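Local coordinates for protein BlEst2 (Bacillus licheniformis, PDB 6WPX) that probably hydrolyses ester bonds as a bacterial lipase or esterase of the alpha/beta-hydrolase fold, here in its propeptide form, at residues A[34-39]-A[107-112]; A[96-101]-A[126-131]; A[100-105]-A[132-137]. One frame throughout, in Å; residues are numbered along the deposited sequence.

In the fold
All three contacts are made by helix 91-109, and they follow it from its first half to its C-terminal end. Contact 2 (96-101 with 126-131) and contact 3 (100-105 with 132-137) are practically continuous, with centres about 6 Å apart; they share Ala100 and Lys101, and the backbone bond from Ala134 N to Ala128 O (2.9 Å) ties their second segments together. Contact 1 (34-39 with 107-112) lies on the other flank of the helix, toward the edge strand 34-36, its centre about 12 Å from that of contact 3 and about 17 Å from that of contact 2. Trp34 NE1 reaches Glu104 OE1 at 2.9 Å and so couples contact 1 to contact 3.

Contact 1 (A[34-39]-A[107-112]); sequences WFAGDP and QYFGRK
Two torsions bring Trp34 and Tyr108 together: the indole of Trp34 is set with CG between its backbone N and carbonyl carbon (chi1 67°), while Tyr108 swings its ring away from its own N (chi1 175°) and toward strand 34-36. The far corner of the indole, CH2, then meets Tyr108 at the root of its side chain, 3.7 Å from CB. The approach is edge-to-face: the edge of the six-membered ring of Trp34 is directed at the face of the Tyr108 ring, with centroids 5.6 Å apart and planes at 73°, a T-shaped pair. At the other end of the phenol, Ala36 CB lies 3.7 Å from Tyr108 CE2 and 3.6 Å from OH. The same methyl reaches Phe109 more loosely, with CB to CZ at 4.4 Å. Phe109 in turn presents one face to Tyr108 CD2, so that Ala36 CB touches two residues that also pack on each other.

The contact joins the edge strand 34-36 of the mixed sheet to the last turn of helix 91-109, just before Gly110 leaves helical geometry with a positive phi. Strand 80-83 adjoins, and its Ala81 touches both Trp34 and Phe109. The indole N-H is used outside this interface, in a hydrogen bond to Glu104 of the same helix.

No hydrogen bond links the two segments, and only 163 Å² is buried between them. Their direct attachment therefore rests on aromatic and methyl packing at the surface, which depends on the fit of shapes more than on directional bonds.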
ATOM      1  N   TRP A  34      23.113  13.604   1.411  1.00 28.69           N
ATOM      2  CA  TRP A  34      22.380  14.174   2.540  1.00 27.95           C
ATOM      3  C   TRP A  34      22.908  15.565   2.812  1.00 31.49           C
ATOM      4  O   TRP A  34      24.044  15.872   2.453  1.00 29.49           O
ATOM      5  CB  TRP A  34      22.453  13.288   3.798  1.00 26.28           C
ATOM      6  CG  TRP A  34      23.819  13.186   4.406  1.00 28.81           C
ATOM      7  CD1 TRP A  34      24.778  12.254   4.123  1.00 32.70           C
ATOM      8  CD2 TRP A  34      24.377  14.045   5.418  1.00 29.49           C
ATOM      9  NE1 TRP A  34      25.870  12.440   4.940  1.00 32.42           N
ATOM     10  CE2 TRP A  34      25.658  13.541   5.734  1.00 33.34           C
ATOM     11  CE3 TRP A  34      23.889  15.162   6.130  1.00 30.81           C
ATOM     12  CZ2 TRP A  34      26.496  14.163   6.673  1.00 34.27           C
ATOM     13  CZ3 TRP A  34      24.699  15.748   7.093  1.00 33.16           C
ATOM     14  CH2 TRP A  34      25.996  15.268   7.338  1.00 34.95           C
ATOM     15  N   PHE A  35      22.082  16.417   3.437  1.00 27.75           N
ATOM     16  CA  PHE A  35      22.497  17.776   3.774  1.00 27.61           C
ATOM     17  C   PHE A  35      21.805  18.199   5.046  1.00 27.39           C
ATOM     18  O   PHE A  35      20.717  17.722   5.341  1.00 25.38           O
ATOM     19  CB  PHE A  35      22.172  18.748   2.620  1.00 29.93           C
ATOM     20  CG  PHE A  35      20.694  18.883   2.307  1.00 29.96           C
ATOM     21  CD1 PHE A  35      20.063  17.988   1.448  1.00 31.84           C
ATOM     22  CD2 PHE A  35      19.941  19.927   2.845  1.00 31.30           C
ATOM     23  CE1 PHE A  35      18.696  18.109   1.166  1.00 31.25           C
ATOM     24  CE2 PHE A  35      18.572  20.042   2.564  1.00 32.30           C
ATOM     25  CZ  PHE A  35      17.968  19.144   1.715  1.00 29.12           C
ATOM     26  N   ALA A  36      22.407  19.145   5.761  1.00 23.73           N
ATOM     27  CA  ALA A  36      21.837  19.673   6.986  1.00 22.29           C
ATOM     28  C   ALA A  36      20.923  20.859   6.659  1.00 27.66           C
ATOM     29  O   ALA A  36      21.199  21.621   5.735  1.00 29.05           O
ATOM     30  CB  ALA A  36      22.945  20.109   7.929  1.00 23.22           C
ATOM     31  N   GLY A  37      19.845  21.003   7.427  1.00 23.08           N
ATOM     32  CA  GLY A  37      18.959  22.153   7.344  1.00 21.38           C
ATOM     33  C   GLY A  37      19.666  23.322   8.004  1.00 24.86           C
ATOM     34  O   GLY A  37      20.785  23.163   8.514  1.00 23.39           O
ATOM     35  N   ASP A  38      19.013  24.496   8.033  1.00 21.21           N
ATOM     36  CA  ASP A  38      19.595  25.698   8.636  1.00 23.67           C
ATOM     37  C   ASP A  38      19.992  25.470  10.075  1.00 27.12           C
ATOM     38  O   ASP A  38      19.262  24.787  10.798  1.00 25.83           O
ATOM     39  CB  ASP A  38      18.651  26.910   8.533  1.00 26.49           C
ATOM     40  CG  ASP A  38      18.481  27.447   7.123  1.00 38.09           C
ATOM     41  OD1 ASP A  38      19.420  27.293   6.309  1.00 42.81           O
ATOM     42  OD2 ASP A  38      17.433  28.055   6.848  1.00 41.19           O
ATOM     43  N   PRO A  39      21.165  25.975  10.508  1.00 23.33           N
ATOM     44  CA  PRO A  39      21.571  25.724  11.893  1.00 21.82           C
ATOM     45  C   PRO A  39      20.740  26.522  12.886  1.00 24.96           C
ATOM     46  O   PRO A  39      20.402  27.680  12.641  1.00 25.09           O
ATOM     47  CB  PRO A  39      23.057  26.158  11.911  1.00 25.78           C
ATOM     48  CG  PRO A  39      23.185  27.156  10.825  1.00 29.86           C
ATOM     49  CD  PRO A  39      22.174  26.774   9.767  1.00 24.99           C
ATOM     50  N   GLN A 107      28.489  11.856  13.258  1.00 32.33           N
ATOM     51  CA  GLN A 107      29.773  12.550  13.363  1.00 33.72           C
ATOM     52  C   GLN A 107      29.594  14.055  13.118  1.00 37.25           C
ATOM     53  O   GLN A 107      30.214  14.863  13.816  1.00 37.32           O
ATOM     54  CB  GLN A 107      30.806  11.955  12.404  1.00 36.58           C
ATOM     55  CG  GLN A 107      31.289  10.566  12.819  1.00 58.01           C
ATOM     56  CD  GLN A 107      32.082   9.823  11.760  1.00 80.00           C
ATOM     57  OE1 GLN A 107      32.023  10.095  10.549  1.00 77.37           O
ATOM     58  NE2 GLN A 107      32.809   8.814  12.201  1.00 68.48           N
ATOM     59  N   TYR A 108      28.720  14.429  12.158  1.00 31.69           N
ATOM     60  CA  TYR A 108      28.461  15.836  11.865  1.00 32.17           C
ATOM     61  C   TYR A 108      27.780  16.560  13.048  1.00 34.87           C
ATOM     62  O   TYR A 108      28.155  17.681  13.389  1.00 33.80           O
ATOM     63  CB  TYR A 108      27.640  15.970  10.575  1.00 33.82           C
ATOM     64  CG  TYR A 108      27.216  17.388  10.262  1.00 35.38           C
ATOM     65  CD1 TYR A 108      28.063  18.257   9.578  1.00 37.70           C
ATOM     66  CD2 TYR A 108      25.957  17.856  10.631  1.00 35.71           C
ATOM     67  CE1 TYR A 108      27.673  19.564   9.287  1.00 37.96           C
ATOM     68  CE2 TYR A 108      25.572  19.169  10.378  1.00 37.02           C
ATOM     69  CZ  TYR A 108      26.422  20.014   9.685  1.00 42.93           C
ATOM     70  OH  TYR A 108      25.982  21.288   9.414  1.00 42.70           O
ATOM     71  N   PHE A 109      26.770  15.939  13.669  1.00 29.73           N
ATOM     72  CA  PHE A 109      26.083  16.611  14.780  1.00 27.02           C
ATOM     73  C   PHE A 109      26.743  16.385  16.147  1.00 29.76           C
ATOM     74  O   PHE A 109      26.512  17.153  17.081  1.00 28.03           O
ATOM     75  CB  PHE A 109      24.608  16.234  14.800  1.00 27.16           C
ATOM     76  CG  PHE A 109      23.784  16.846  13.673  1.00 27.53           C
ATOM     77  CD1 PHE A 109      23.598  18.229  13.590  1.00 29.32           C
ATOM     78  CD2 PHE A 109      23.135  16.036  12.743  1.00 26.88           C
ATOM     79  CE1 PHE A 109      22.825  18.792  12.562  1.00 29.76           C
ATOM     80  CE2 PHE A 109      22.332  16.598  11.736  1.00 29.92           C
ATOM     81  CZ  PHE A 109      22.190  17.973  11.647  1.00 28.70           C
ATOM     82  N   GLY A 110      27.567  15.350  16.250  1.00 26.98           N
ATOM     83  CA  GLY A 110      28.291  15.020  17.476  1.00 28.29           C
ATOM     84  C   GLY A 110      27.408  14.376  18.524  1.00 31.03           C
ATOM     85  O   GLY A 110      27.763  14.340  19.702  1.00 29.70           O
ATOM     86  N   ARG A 111      26.246  13.845  18.097  1.00 26.71           N
ATOM     87  CA  ARG A 111      25.260  13.206  18.985  1.00 26.07           C
ATOM     88  C   ARG A 111      24.224  12.420  18.192  1.00 28.63           C
ATOM     89  O   ARG A 111      24.100  12.616  16.979  1.00 27.50           O
ATOM     90  CB  ARG A 111      24.535  14.246  19.874  1.00 25.37           C
ATOM     91  CG  ARG A 111      23.875  15.405  19.111  1.00 28.57           C
ATOM     92  CD  ARG A 111      23.399  16.441  20.085  1.00 35.50           C
ATOM     93  NE  ARG A 111      22.940  17.655  19.416  1.00 43.90           N
ATOM     94  CZ  ARG A 111      21.856  18.334  19.776  1.00 46.38           C
ATOM     95  NH1 ARG A 111      21.102  17.910  20.782  1.00 21.66           N
ATOM     96  NH2 ARG A 111      21.506  19.431  19.120  1.00 40.84           N
ATOM     97  N   LYS A 112      23.447  11.563  18.913  1.00 24.93           N
ATOM     98  CA  LYS A 112      22.380  10.728  18.357  1.00 23.42           C
ATOM     99  C   LYS A 112      21.267  11.583  17.798  1.00 24.15           C
ATOM    100  O   LYS A 112      20.978  12.677  18.296  1.00 21.72           O
ATOM    101  CB  LYS A 112      21.832   9.711  19.374  1.00 25.24           C
ATOM    102  CG  LYS A 112      22.798   8.569  19.672  1.00 33.06           C
ATOM    103  CD  LYS A 112      22.109   7.481  20.453  1.00 41.55           C
ATOM    104  CE  LYS A 112      23.080   6.644  21.242  1.00 54.29           C
ATOM    105  NZ  LYS A 112      22.569   5.261  21.417  1.00 72.61           N
TER

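Contact 2 (A[96-101]-A[126-131]); sequences AMLAAK and QSALIH
Helices 91-109 and 121-131 come close enough at Ala99 and Ala128 for their CA atoms to lie 4.7 Å apart, an approach consistent with the small methyl side chains at both positions. Ala128 CB points toward the facing helix and packs against its backbone as well as its side chains: it lies 3.8 Å from Ala99 N and 4.1 Å from Ala99 CB. Ala99 CB in turn rests 3.9 Å from Ala128 O, so each methyl packs partly on the other helix's main chain.

Leu98 adds a second apolar contact. Its CG stands opposite its own backbone N (chi1 -179°), which carries the branch alongside the alanine; CD2 ends 3.9 Å from Ala128 CB, and CB and CG of the leucine are equally near. Leu98 also touches Ile83 of strand 80-83, linking this helix pair to the sheet. In the alpha/beta-hydrolase fold suggested by the family assignment, such helices flank a largely parallel sheet; here strand 113-118 connects the two in the chain.

Around this apolar centre, polar groups have partners of their own. Ser127 OG hydrogen-bonds to Met91 O, a further tie between the two helices. Gln126 points away from helix 91-109, its amide engaged by Arg188 and Tyr243, and His131 NE2 pairs with Thr191 OG1.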
ATOM      1  N   ALA A  96      21.128  -0.445   4.430  1.00 28.33           N
ATOM      2  CA  ALA A  96      22.603  -0.411   4.437  1.00 30.09           C
ATOM      3  C   ALA A  96      23.129   1.011   4.161  1.00 31.86           C
ATOM      4  O   ALA A  96      24.002   1.478   4.879  1.00 31.44           O
ATOM      5  CB  ALA A  96      23.172  -1.406   3.434  1.00 32.12           C
ATOM      6  N   MET A  97      22.555   1.694   3.182  1.00 29.38           N
ATOM      7  CA  MET A  97      22.941   3.070   2.829  1.00 30.21           C
ATOM      8  C   MET A  97      22.594   4.031   3.979  1.00 31.60           C
ATOM      9  O   MET A  97      23.451   4.801   4.367  1.00 30.41           O
ATOM     10  CB  MET A  97      22.228   3.521   1.559  1.00 32.54           C
ATOM     11  CG  MET A  97      22.458   4.947   1.216  1.00 35.21           C
ATOM     12  SD  MET A  97      21.638   5.456  -0.255  1.00 38.18           S
ATOM     13  CE  MET A  97      22.685   4.711  -1.492  1.00 36.23           C
ATOM     14  N   LEU A  98      21.363   3.982   4.484  1.00 27.87           N
ATOM     15  CA  LEU A  98      20.969   4.869   5.580  1.00 26.11           C
ATOM     16  C   LEU A  98      21.887   4.670   6.780  1.00 29.56           C
ATOM     17  O   LEU A  98      22.369   5.656   7.325  1.00 29.06           O
ATOM     18  CB  LEU A  98      19.494   4.656   5.949  1.00 24.22           C
ATOM     19  CG  LEU A  98      18.899   5.535   7.074  1.00 27.18           C
ATOM     20  CD1 LEU A  98      19.027   7.057   6.766  1.00 26.22           C
ATOM     21  CD2 LEU A  98      17.442   5.179   7.282  1.00 25.04           C
ATOM     22  N   ALA A  99      22.190   3.404   7.143  1.00 27.55           N
ATOM     23  CA  ALA A  99      23.086   3.086   8.258  1.00 29.27           C
ATOM     24  C   ALA A  99      24.476   3.693   8.063  1.00 35.23           C
ATOM     25  O   ALA A  99      25.030   4.259   9.012  1.00 35.94           O
ATOM     26  CB  ALA A  99      23.197   1.586   8.429  1.00 30.87           C
ATOM     27  N   ALA A 100      25.026   3.594   6.829  1.00 33.51           N
ATOM     28  CA  ALA A 100      26.342   4.140   6.479  1.00 34.61           C
ATOM     29  C   ALA A 100      26.349   5.668   6.612  1.00 37.89           C
ATOM     30  O   ALA A 100      27.274   6.217   7.213  1.00 38.24           O
ATOM     31  CB  ALA A 100      26.724   3.725   5.067  1.00 36.44           C
ATOM     32  N   LYS A 101      25.282   6.348   6.133  1.00 32.18           N
ATOM     33  CA  LYS A 101      25.201   7.811   6.204  1.00 30.27           C
ATOM     34  C   LYS A 101      24.875   8.305   7.587  1.00 33.42           C
ATOM     35  O   LYS A 101      25.324   9.387   7.940  1.00 33.91           O
ATOM     36  CB  LYS A 101      24.241   8.401   5.148  1.00 31.01           C
ATOM     37  CG  LYS A 101      24.489   7.931   3.694  1.00 26.96           C
ATOM     38  CD  LYS A 101      25.884   8.294   3.157  1.00 33.71           C
ATOM     39  CE  LYS A 101      26.135   7.715   1.780  1.00 27.54           C
ATOM     40  NZ  LYS A 101      27.433   8.191   1.259  1.00 39.75           N
ATOM     41  N   GLN A 126      14.094   1.102  10.028  1.00 21.27           N
ATOM     42  CA  GLN A 126      14.200  -0.062  10.918  1.00 23.49           C
ATOM     43  C   GLN A 126      15.270  -0.976  10.466  1.00 28.74           C
ATOM     44  O   GLN A 126      15.995  -1.495  11.301  1.00 32.02           O
ATOM     45  CB  GLN A 126      12.902  -0.850  10.988  1.00 25.26           C
ATOM     46  CG  GLN A 126      12.001  -0.432  12.096  1.00 26.39           C
ATOM     47  CD  GLN A 126      11.137  -1.592  12.526  1.00 36.64           C
ATOM     48  OE1 GLN A 126      10.546  -2.281  11.696  1.00 25.63           O
ATOM     49  NE2 GLN A 126      11.010  -1.805  13.826  1.00 29.34           N
ATOM     50  N   SER A 127      15.361  -1.199   9.150  1.00 23.95           N
ATOM     51  CA  SER A 127      16.400  -2.041   8.578  1.00 23.93           C
ATOM     52  C   SER A 127      17.770  -1.461   8.935  1.00 26.41           C
ATOM     53  O   SER A 127      18.633  -2.213   9.379  1.00 27.32           O
ATOM     54  CB  SER A 127      16.239  -2.133   7.068  1.00 25.70           C
ATOM     55  OG  SER A 127      17.366  -2.783   6.515  1.00 30.20           O
ATOM     56  N   ALA A 128      17.966  -0.129   8.756  1.00 22.91           N
ATOM     57  CA  ALA A 128      19.230   0.532   9.091  1.00 24.40           C
ATOM     58  C   ALA A 128      19.577   0.265  10.544  1.00 30.13           C
ATOM     59  O   ALA A 128      20.673  -0.206  10.824  1.00 31.67           O
ATOM     60  CB  ALA A 128      19.129   2.043   8.864  1.00 24.35           C
ATOM     61  N   LEU A 129      18.636   0.486  11.455  1.00 25.78           N
ATOM     62  CA  LEU A 129      18.907   0.323  12.886  1.00 26.90           C
ATOM     63  C   LEU A 129      19.086  -1.106  13.354  1.00 30.52           C
ATOM     64  O   LEU A 129      20.018  -1.385  14.101  1.00 29.16           O
ATOM     65  CB  LEU A 129      17.806   1.006  13.694  1.00 26.58           C
ATOM     66  CG  LEU A 129      18.068   2.473  14.035  1.00 33.19           C
ATOM     67  CD1 LEU A 129      18.042   3.343  12.827  1.00 33.17           C
ATOM     68  CD2 LEU A 129      17.041   2.971  14.969  1.00 37.03           C
ATOM     69  N   ILE A 130      18.171  -1.997  12.953  1.00 26.99           N
ATOM     70  CA  ILE A 130      18.174  -3.371  13.428  1.00 28.50           C
ATOM     71  C   ILE A 130      19.126  -4.284  12.638  1.00 31.86           C
ATOM     72  O   ILE A 130      19.956  -4.949  13.239  1.00 31.77           O
ATOM     73  CB  ILE A 130      16.708  -3.889  13.469  1.00 30.54           C
ATOM     74  CG1 ILE A 130      15.920  -3.135  14.590  1.00 29.69           C
ATOM     75  CG2 ILE A 130      16.653  -5.432  13.628  1.00 31.46           C
ATOM     76  CD1 ILE A 130      14.415  -3.168  14.533  1.00 28.02           C
ATOM     77  N   HIS A 131      19.004  -4.327  11.320  1.00 29.78           N
ATOM     78  CA  HIS A 131      19.796  -5.224  10.484  1.00 30.56           C
ATOM     79  C   HIS A 131      21.141  -4.625  10.031  1.00 36.14           C
ATOM     80  O   HIS A 131      22.005  -5.365   9.563  1.00 36.92           O
ATOM     81  CB  HIS A 131      18.950  -5.720   9.302  1.00 30.54           C
ATOM     82  CG  HIS A 131      17.671  -6.372   9.739  1.00 32.62           C
ATOM     83  ND1 HIS A 131      17.672  -7.548  10.471  1.00 34.97           N
ATOM     84  CD2 HIS A 131      16.393  -5.975   9.557  1.00 32.43           C
ATOM     85  CE1 HIS A 131      16.402  -7.850  10.675  1.00 33.36           C
ATOM     86  NE2 HIS A 131      15.595  -6.934  10.147  1.00 32.18           N
TER

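Contact 3 (A[100-105]-A[132-137]); sequences AKLREI and HNAYHY
Leu102 and Tyr137 form the tightly packed part of this contact, where their CA atoms are 6.3 Å apart. Leu102 CD1 presses on Ala134 CB at 3.8 Å, and both residues are buried. Tyr137 CB sits 3.8 Å from Leu102 O, close against the helix backbone. Its ring is laid flat on the helix: Arg103 CA is 3.9 Å from the ring centroid and only 4° off the ring normal, a CH-pi contact over the centre of one face. His136 CB covers the opposite face, so the ring of Tyr137 lies between Arg103 of the helix and its own neighbour His136.

The solvent side is built differently, from the exposed Arg103. With CG anti to the backbone N (chi1 -176°) and the chain extended as far as NE, the arginine runs outward past the phenol, and its end turns back to the hydroxyl. NH1 donates to Tyr137 OH at 2.8 Å. The oxygen lies almost in the guanidinium plane, at its edge, but the bond is bent, with an N-H...O angle of 139°. Guanidinium and ring planes are nearly perpendicular, so this is an edge-on bond to the oxygen and no stack of the two flat groups. It probably limits the movement of the outer end of the ring, whose inner end is held by packing.

The segment 132-137 links helix 121-131 to strand 138-144, and Tyr137 already pairs through its backbone with Val113 of strand 113-118. Leu102 packs on Val113 and Leu115 of that strand, while Tyr106, one turn further along helix 91-109, meets the Tyr137 ring.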
ATOM      1  N   ALA A 100      25.026   3.594   6.829  1.00 33.51           N
ATOM      2  CA  ALA A 100      26.342   4.140   6.479  1.00 34.61           C
ATOM      3  C   ALA A 100      26.349   5.668   6.612  1.00 37.89           C
ATOM      4  O   ALA A 100      27.274   6.217   7.213  1.00 38.24           O
ATOM      5  CB  ALA A 100      26.724   3.725   5.067  1.00 36.44           C
ATOM      6  N   LYS A 101      25.282   6.348   6.133  1.00 32.18           N
ATOM      7  CA  LYS A 101      25.201   7.811   6.204  1.00 30.27           C
ATOM      8  C   LYS A 101      24.875   8.305   7.587  1.00 33.42           C
ATOM      9  O   LYS A 101      25.324   9.387   7.940  1.00 33.91           O
ATOM     10  CB  LYS A 101      24.241   8.401   5.148  1.00 31.01           C
ATOM     11  CG  LYS A 101      24.489   7.931   3.694  1.00 26.96           C
ATOM     12  CD  LYS A 101      25.884   8.294   3.157  1.00 33.71           C
ATOM     13  CE  LYS A 101      26.135   7.715   1.780  1.00 27.54           C
ATOM     14  NZ  LYS A 101      27.433   8.191   1.259  1.00 39.75           N
ATOM     15  N   LEU A 102      24.135   7.512   8.399  1.00 28.54           N
ATOM     16  CA  LEU A 102      23.814   7.898   9.780  1.00 27.58           C
ATOM     17  C   LEU A 102      25.091   8.012  10.612  1.00 31.91           C
ATOM     18  O   LEU A 102      25.168   8.859  11.485  1.00 32.39           O
ATOM     19  CB  LEU A 102      22.794   6.963  10.438  1.00 26.05           C
ATOM     20  CG  LEU A 102      21.340   7.100   9.957  1.00 28.26           C
ATOM     21  CD1 LEU A 102      20.499   5.943  10.487  1.00 27.57           C
ATOM     22  CD2 LEU A 102      20.737   8.435  10.377  1.00 30.52           C
ATOM     23  N   ARG A 103      26.123   7.226  10.277  1.00 30.16           N
ATOM     24  CA  ARG A 103      27.417   7.335  10.942  1.00 30.91           C
ATOM     25  C   ARG A 103      28.003   8.741  10.656  1.00 35.81           C
ATOM     26  O   ARG A 103      28.475   9.395  11.584  1.00 37.46           O
ATOM     27  CB  ARG A 103      28.366   6.216  10.461  1.00 31.74           C
ATOM     28  CG  ARG A 103      29.681   6.258  11.221  1.00 38.59           C
ATOM     29  CD  ARG A 103      30.688   5.233  10.783  1.00 51.90           C
ATOM     30  NE  ARG A 103      31.965   5.431  11.477  1.00 68.73           N
ATOM     31  CZ  ARG A 103      32.250   4.996  12.708  1.00 88.00           C
ATOM     32  NH1 ARG A 103      31.329   4.367  13.429  1.00 77.89           N
ATOM     33  NH2 ARG A 103      33.445   5.228  13.239  1.00 75.38           N
ATOM     34  N   GLU A 104      27.945   9.206   9.381  1.00 31.82           N
ATOM     35  CA  GLU A 104      28.424  10.539   8.962  1.00 31.62           C
ATOM     36  C   GLU A 104      27.563  11.640   9.596  1.00 33.95           C
ATOM     37  O   GLU A 104      28.087  12.671  10.014  1.00 35.29           O
ATOM     38  CB  GLU A 104      28.362  10.704   7.438  1.00 33.42           C
ATOM     39  CG  GLU A 104      29.167   9.703   6.631  1.00 40.39           C
ATOM     40  CD  GLU A 104      29.020   9.867   5.131  1.00 54.88           C
ATOM     41  OE1 GLU A 104      28.294  10.786   4.684  1.00 45.74           O
ATOM     42  OE2 GLU A 104      29.624   9.054   4.395  1.00 51.19           O
ATOM     43  N   ILE A 105      26.246  11.425   9.678  1.00 27.15           N
ATOM     44  CA  ILE A 105      25.347  12.408  10.276  1.00 24.93           C
ATOM     45  C   ILE A 105      25.633  12.529  11.782  1.00 28.60           C
ATOM     46  O   ILE A 105      25.716  13.647  12.305  1.00 27.01           O
ATOM     47  CB  ILE A 105      23.864  12.112   9.945  1.00 25.65           C
ATOM     48  CG1 ILE A 105      23.624  12.152   8.409  1.00 25.90           C
ATOM     49  CG2 ILE A 105      22.953  13.106  10.662  1.00 22.43           C
ATOM     50  CD1 ILE A 105      22.270  11.435   7.901  1.00 29.94           C
ATOM     51  N   HIS A 132      21.345  -3.306  10.204  1.00 32.88           N
ATOM     52  CA  HIS A 132      22.618  -2.684   9.802  1.00 32.16           C
ATOM     53  C   HIS A 132      23.245  -1.912  10.933  1.00 36.03           C
ATOM     54  O   HIS A 132      24.067  -1.027  10.706  1.00 35.74           O
ATOM     55  CB  HIS A 132      22.454  -1.848   8.521  1.00 31.22           C
ATOM     56  CG  HIS A 132      22.039  -2.683   7.363  1.00 34.51           C
ATOM     57  ND1 HIS A 132      20.702  -2.891   7.075  1.00 35.29           N
ATOM     58  CD2 HIS A 132      22.790  -3.419   6.518  1.00 36.29           C
ATOM     59  CE1 HIS A 132      20.689  -3.726   6.047  1.00 33.75           C
ATOM     60  NE2 HIS A 132      21.921  -4.049   5.669  1.00 35.24           N
ATOM     61  N   ASN A 133      22.824  -2.235  12.166  1.00 35.73           N
ATOM     62  CA  ASN A 133      23.355  -1.719  13.441  1.00 37.42           C
ATOM     63  C   ASN A 133      23.460  -0.183  13.559  1.00 39.93           C
ATOM     64  O   ASN A 133      24.335   0.315  14.276  1.00 39.86           O
ATOM     65  CB  ASN A 133      24.723  -2.375  13.722  1.00 43.35           C
ATOM     66  CG  ASN A 133      24.683  -3.872  13.599  1.00 63.36           C
ATOM     67  OD1 ASN A 133      23.941  -4.550  14.309  1.00 60.03           O
ATOM     68  ND2 ASN A 133      25.417  -4.408  12.643  1.00 59.15           N
ATOM     69  N   ALA A 134      22.564   0.564  12.871  1.00 34.40           N
ATOM     70  CA  ALA A 134      22.556   2.032  12.966  1.00 32.84           C
ATOM     71  C   ALA A 134      21.987   2.547  14.297  1.00 32.83           C
ATOM     72  O   ALA A 134      22.038   3.756  14.546  1.00 30.85           O
ATOM     73  CB  ALA A 134      21.798   2.648  11.800  1.00 32.52           C
ATOM     74  N   TYR A 135      21.477   1.642  15.174  1.00 29.46           N
ATOM     75  CA  TYR A 135      20.908   2.047  16.476  1.00 27.33           C
ATOM     76  C   TYR A 135      21.913   2.889  17.302  1.00 32.25           C
ATOM     77  O   TYR A 135      21.494   3.725  18.092  1.00 30.81           O
ATOM     78  CB  TYR A 135      20.383   0.835  17.284  1.00 28.07           C
ATOM     79  CG  TYR A 135      21.471  -0.095  17.772  1.00 31.34           C
ATOM     80  CD1 TYR A 135      22.100   0.115  18.992  1.00 33.12           C
ATOM     81  CD2 TYR A 135      21.875  -1.184  17.010  1.00 34.09           C
ATOM     82  CE1 TYR A 135      23.143  -0.711  19.418  1.00 35.92           C
ATOM     83  CE2 TYR A 135      22.887  -2.034  17.441  1.00 36.35           C
ATOM     84  CZ  TYR A 135      23.526  -1.788  18.637  1.00 43.10           C
ATOM     85  OH  TYR A 135      24.508  -2.656  19.036  1.00 52.09           O
ATOM     86  N   HIS A 136      23.236   2.680  17.092  1.00 29.86           N
ATOM     87  CA  HIS A 136      24.311   3.431  17.768  1.00 29.71           C
ATOM     88  C   HIS A 136      24.178   4.947  17.558  1.00 33.27           C
ATOM     89  O   HIS A 136      24.618   5.724  18.403  1.00 33.03           O
ATOM     90  CB  HIS A 136      25.688   2.986  17.209  1.00 31.24           C
ATOM     91  CG  HIS A 136      26.056   1.566  17.528  1.00 35.02           C
ATOM     92  ND1 HIS A 136      26.344   1.165  18.824  1.00 37.07           N
ATOM     93  CD2 HIS A 136      26.172   0.499  16.708  1.00 36.83           C
ATOM     94  CE1 HIS A 136      26.601  -0.126  18.750  1.00 38.01           C
ATOM     95  NE2 HIS A 136      26.510  -0.571  17.495  1.00 38.05           N
ATOM     96  N   TYR A 137      23.583   5.362  16.414  1.00 28.88           N
ATOM     97  CA  TYR A 137      23.511   6.758  15.996  1.00 27.04           C
ATOM     98  C   TYR A 137      22.161   7.396  16.163  1.00 27.76           C
ATOM     99  O   TYR A 137      22.006   8.589  15.893  1.00 26.11           O
ATOM    100  CB  TYR A 137      23.995   6.868  14.527  1.00 28.10           C
ATOM    101  CG  TYR A 137      25.242   6.047  14.252  1.00 33.13           C
ATOM    102  CD1 TYR A 137      26.438   6.312  14.919  1.00 36.34           C
ATOM    103  CD2 TYR A 137      25.202   4.945  13.400  1.00 35.08           C
ATOM    104  CE1 TYR A 137      27.572   5.526  14.719  1.00 39.32           C
ATOM    105  CE2 TYR A 137      26.330   4.148  13.192  1.00 37.21           C
ATOM    106  CZ  TYR A 137      27.517   4.451  13.847  1.00 43.49           C
ATOM    107  OH  TYR A 137      28.644   3.694  13.650  1.00 43.59           O
TER